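Local structure of endo-xylogalacturonan hydrolase A (Aspergillus tubingensis, 4C2L) at residues A[32-44]-A[61-73]. The protein hydrolyses the xylose-substituted galacturonan backbone of xylogalacturonan, a component of the hairy regions of pectin, as a secreted family 28 glycoside hydrolase. Residues are numbered along the deposited sequence; the frame is centred on the assembly and turned at random.
Sequences VPAITEALSSCGN and VLDLGSCSDCDIQ. With SO4 (sulfate ion), chain K.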
loop_
_atom_site.group_PDB
_atom_site.type_symbol
_atom_site.label_atom_id
_atom_site.label_comp_id
_atom_site.label_asym_id
_atom_site.label_seq_id
_atom_site.Cartn_x
_atom_site.Cartn_y
_atom_site.Cartn_z
ATOM N N VAL A 32 5.873 -6.029 25.515
ATOM C CA VAL A 32 5.007 -4.873 25.262
ATOM C C VAL A 32 4.793 -3.989 26.514
ATOM O O VAL A 32 4.917 -2.780 26.424
ATOM C CB VAL A 32 3.683 -5.284 24.581
ATOM C CG1 VAL A 32 2.651 -4.164 24.622
ATOM C CG2 VAL A 32 3.942 -5.693 23.128
ATOM N N PRO A 33 4.522 -4.591 27.693
ATOM C CA PRO A 33 4.316 -3.672 28.835
ATOM C C PRO A 33 5.535 -2.816 29.164
ATOM O O PRO A 33 5.385 -1.628 29.461
ATOM C CB PRO A 33 3.982 -4.626 29.989
ATOM C CG PRO A 33 3.287 -5.754 29.294
ATOM C CD PRO A 33 4.071 -5.958 28.008
ATOM N N ALA A 34 6.729 -3.408 29.101
ATOM C CA ALA A 34 7.968 -2.659 29.308
ATOM C C ALA A 34 8.116 -1.529 28.302
ATOM O O ALA A 34 8.568 -0.433 28.654
ATOM C CB ALA A 34 9.181 -3.580 29.237
ATOM N N ILE A 35 7.738 -1.800 27.053
ATOM C CA ILE A 35 7.809 -0.798 25.998
ATOM C C ILE A 35 6.814 0.353 26.226
ATOM O O ILE A 35 7.182 1.527 26.134
ATOM C CB ILE A 35 7.611 -1.442 24.606
ATOM C CG1 ILE A 35 8.731 -2.460 24.333
ATOM C CG2 ILE A 35 7.529 -0.369 23.527
ATOM C CD1 ILE A 35 8.471 -3.391 23.151
ATOM N N THR A 36 5.561 0.035 26.544
ATOM C CA THR A 36 4.590 1.112 26.752
ATOM C C THR A 36 4.866 1.884 28.028
ATOM O O THR A 36 4.554 3.064 28.104
ATOM C CB THR A 36 3.125 0.638 26.689
ATOM O OG1 THR A 36 2.931 -0.399 27.660
ATOM C CG2 THR A 36 2.813 0.103 25.281
ATOM N N GLU A 37 5.464 1.246 29.024
ATOM C CA GLU A 37 5.831 1.992 30.230
ATOM C C GLU A 37 6.952 2.976 29.905
ATOM O O GLU A 37 6.916 4.115 30.366
ATOM C CB GLU A 37 6.220 1.074 31.384
ATOM C CG GLU A 37 6.174 1.772 32.746
ATOM C CD GLU A 37 7.392 2.638 32.987
ATOM O OE1 GLU A 37 8.483 2.266 32.479
ATOM O OE2 GLU A 37 7.262 3.685 33.674
ATOM N N ALA A 38 7.924 2.540 29.102
ATOM C CA ALA A 38 8.993 3.436 28.652
ATOM C C ALA A 38 8.416 4.603 27.854
ATOM O O ALA A 38 8.801 5.763 28.067
ATOM C CB ALA A 38 10.021 2.673 27.817
ATOM N N LEU A 39 7.479 4.309 26.952
ATOM C CA LEU A 39 6.819 5.358 26.179
ATOM C C LEU A 39 6.022 6.299 27.078
ATOM O O LEU A 39 6.048 7.514 26.901
ATOM C CB LEU A 39 5.927 4.770 25.072
ATOM C CG LEU A 39 5.611 5.741 23.928
ATOM C CD1 LEU A 39 6.873 6.080 23.132
ATOM C CD2 LEU A 39 4.557 5.162 22.995
ATOM N N SER A 40 5.310 5.745 28.050
ATOM C CA SER A 40 4.542 6.580 28.959
ATOM C C SER A 40 5.461 7.481 29.786
ATOM O O SER A 40 5.162 8.664 30.029
ATOM C CB SER A 40 3.688 5.717 29.887
ATOM O OG SER A 40 2.735 6.559 30.508
ATOM N N SER A 41 6.595 6.928 30.189
ATOM C CA SER A 41 7.523 7.662 31.033
ATOM C C SER A 41 8.259 8.775 30.257
ATOM O O SER A 41 8.389 9.898 30.758
ATOM C CB SER A 41 8.507 6.696 31.679
ATOM O OG SER A 41 9.454 7.405 32.461
ATOM N N CYS A 42 8.712 8.463 29.043
ATOM C CA CYS A 42 9.559 9.368 28.249
ATOM C C CYS A 42 8.891 9.995 27.024
ATOM O O CYS A 42 9.465 10.899 26.402
ATOM C CB CYS A 42 10.831 8.647 27.804
ATOM S SG CYS A 42 12.074 8.533 29.108
ATOM N N GLY A 43 7.693 9.531 26.678
ATOM C CA GLY A 43 7.060 9.882 25.402
ATOM C C GLY A 43 6.490 11.278 25.258
ATOM O O GLY A 43 6.083 11.660 24.163
ATOM N N ASN A 44 6.443 12.039 26.352
ATOM C CA ASN A 44 6.056 13.438 26.282
ATOM C C ASN A 44 7.281 14.282 25.929
ATOM O O ASN A 44 7.920 14.888 26.794
ATOM C CB ASN A 44 5.379 13.917 27.576
ATOM C CG ASN A 44 4.707 15.277 27.418
ATOM O OD1 ASN A 44 4.464 15.736 26.305
ATOM N ND2 ASN A 44 4.405 15.927 28.539
ATOM N N VAL A 61 -0.713 -6.453 20.990
ATOM C CA VAL A 61 -0.752 -5.162 20.285
ATOM C C VAL A 61 0.144 -4.148 20.994
ATOM O O VAL A 61 0.063 -4.017 22.218
ATOM C CB VAL A 61 -2.182 -4.602 20.259
ATOM C CG1 VAL A 61 -2.191 -3.180 19.691
ATOM C CG2 VAL A 61 -3.093 -5.534 19.461
ATOM N N LEU A 62 0.987 -3.452 20.236
ATOM C CA LEU A 62 1.810 -2.365 20.779
ATOM C C LEU A 62 1.132 -1.047 20.461
ATOM O O LEU A 62 1.038 -0.649 19.300
ATOM C CB LEU A 62 3.210 -2.370 20.150
ATOM C CG LEU A 62 4.138 -1.219 20.548
ATOM C CD1 LEU A 62 4.323 -1.160 22.055
ATOM C CD2 LEU A 62 5.487 -1.380 19.853
ATOM N N ASP A 63 0.642 -0.384 21.498
ATOM C CA ASP A 63 -0.100 0.846 21.323
ATOM C C ASP A 63 0.832 2.016 21.620
ATOM O O ASP A 63 1.408 2.089 22.707
ATOM C CB ASP A 63 -1.307 0.843 22.269
ATOM C CG ASP A 63 -2.284 1.942 21.954
ATOM O OD1 ASP A 63 -1.873 3.117 22.041
ATOM O OD2 ASP A 63 -3.459 1.637 21.624
ATOM N N LEU A 64 1.015 2.897 20.644
ATOM C CA LEU A 64 1.959 4.017 20.774
ATOM C C LEU A 64 1.284 5.323 21.205
ATOM O O LEU A 64 1.871 6.407 21.088
ATOM C CB LEU A 64 2.737 4.220 19.464
ATOM C CG LEU A 64 3.566 3.018 18.991
ATOM C CD1 LEU A 64 4.390 3.410 17.758
ATOM C CD2 LEU A 64 4.474 2.494 20.100
ATOM N N GLY A 65 0.083 5.201 21.756
ATOM C CA GLY A 65 -0.741 6.370 22.046
ATOM C C GLY A 65 -0.168 7.374 23.032
ATOM O O GLY A 65 -0.583 8.523 23.031
ATOM N N SER A 66 0.779 6.978 23.872
ATOM C CA SER A 66 1.314 7.936 24.850
ATOM C C SER A 66 2.401 8.836 24.249
ATOM O O SER A 66 2.937 9.716 24.917
ATOM C CB SER A 66 1.817 7.218 26.096
ATOM O OG SER A 66 2.939 6.449 25.762
ATOM N N CYS A 67 2.714 8.612 22.982
ATOM C CA CYS A 67 3.689 9.426 22.282
ATOM C C CYS A 67 3.113 10.816 22.052
ATOM O O CYS A 67 2.026 10.956 21.516
ATOM C CB CYS A 67 4.003 8.792 20.932
ATOM S SG CYS A 67 5.118 9.797 19.939
ATOM N N SER A 68 3.853 11.844 22.449
ATOM C CA SER A 68 3.479 13.217 22.107
ATOM C C SER A 68 4.782 13.949 21.807
ATOM O O SER A 68 5.531 14.302 22.718
ATOM C CB SER A 68 2.724 13.857 23.278
ATOM O OG SER A 68 2.412 15.206 23.007
ATOM N N ASP A 69 5.064 14.133 20.522
ATOM C CA ASP A 69 6.367 14.649 20.063
ATOM C C ASP A 69 7.497 13.769 20.561
ATOM O O ASP A 69 8.526 14.262 21.041
ATOM C CB ASP A 69 6.575 16.107 20.501
ATOM C CG ASP A 69 5.484 17.020 19.997
ATOM O OD1 ASP A 69 5.258 17.046 18.769
ATOM O OD2 ASP A 69 4.837 17.709 20.827
ATOM N N CYS A 70 7.293 12.458 20.466
ATOM C CA CYS A 70 8.268 11.502 20.960
ATOM C C CYS A 70 9.125 11.005 19.811
ATOM O O CYS A 70 8.760 11.132 18.635
ATOM C CB CYS A 70 7.582 10.324 21.662
ATOM S SG CYS A 70 6.915 9.095 20.530
ATOM N N ASP A 71 10.268 10.440 20.165
ATOM C CA ASP A 71 11.192 9.868 19.197
ATOM C C ASP A 71 11.459 8.419 19.610
ATOM O O ASP A 71 12.009 8.160 20.682
ATOM C CB ASP A 71 12.473 10.718 19.180
ATOM C CG ASP A 71 13.534 10.210 18.205
ATOM O OD1 ASP A 71 13.242 9.417 17.274
ATOM O OD2 ASP A 71 14.696 10.647 18.372
ATOM N N ILE A 72 11.026 7.477 18.775
ATOM C CA ILE A 72 11.209 6.052 19.038
ATOM C C ILE A 72 12.295 5.514 18.104
ATOM O O ILE A 72 12.078 5.358 16.897
ATOM C CB ILE A 72 9.890 5.269 18.834
ATOM C CG1 ILE A 72 8.768 5.903 19.665
ATOM C CG2 ILE A 72 10.068 3.801 19.178
ATOM C CD1 ILE A 72 7.381 5.321 19.410
ATOM N N GLN A 73 13.461 5.243 18.670
ATOM C CA GLN A 73 14.620 4.807 17.878
ATOM C C GLN A 73 14.745 3.297 17.927
ATOM O O GLN A 73 15.117 2.702 18.946
ATOM C CB GLN A 73 15.899 5.511 18.352
ATOM C CG GLN A 73 15.724 7.023 18.379
ATOM C CD GLN A 73 16.944 7.773 18.888
ATOM O OE1 GLN A 73 17.959 7.166 19.275
ATOM N NE2 GLN A 73 16.841 9.101 18.910
HETATM S S SO4 K . 7.415 15.033 31.199
HETATM O O1 SO4 K . 8.234 14.984 29.965
HETATM O O2 SO4 K . 6.008 14.727 30.861
HETATM O O3 SO4 K . 7.498 16.388 31.792
HETATM O O4 SO4 K . 7.927 14.044 32.175
HETATM O O HOH W 1 2.093 4.042 27.006
HETATM O O HOH W 2 4.033 9.698 27.377
HETATM O O HOH W 3 5.085 17.065 23.884
HETATM O O HOH W 4 1.918 16.683 25.688
#
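Leu39 projects from helix 32-42 toward segment 61-73, its two methyl branches parted. With CG anti to the backbone N (chi1 -159°), CD1 meets Ile72 CD1 at 3.8 Å, the two side chains crossing at about a right angle, while CD2 lies 3.9 Å from Leu64 CD2. The Cys67-Cys70 disulfide adds to this apolar surface, its Cys70 SG 4.0 Å from Leu39 CD1. One turn earlier, Ile35 CG2 rests on Leu62 CD1 at 3.6 Å. Thr36 CG2 lies beside the same Leu62 methyl; threonine suits this margin, turning its methyl to the contact and keeping its hydroxyl on the helix side, where any bond to the carbonyl of Val32 or Pro33 is weak. Farther along, Gly43 O approaches Cys70 CB to 3.2 Å and accepts a nearly straight bond from Ser68 N (2.8 Å, 169°); glycine fits because Leu39 O occupies the room a CB would need. Ser66 OG packs against Leu39 CG and shares a water with Thr36 O. A second water lies near both Leu39 O and Ser66 O, though it may not serve both. Helix 32-42 thus covers the N-terminal end of the family's right-handed parallel beta-helix through mainly aliphatic contacts, edged by water-mediated polar ones.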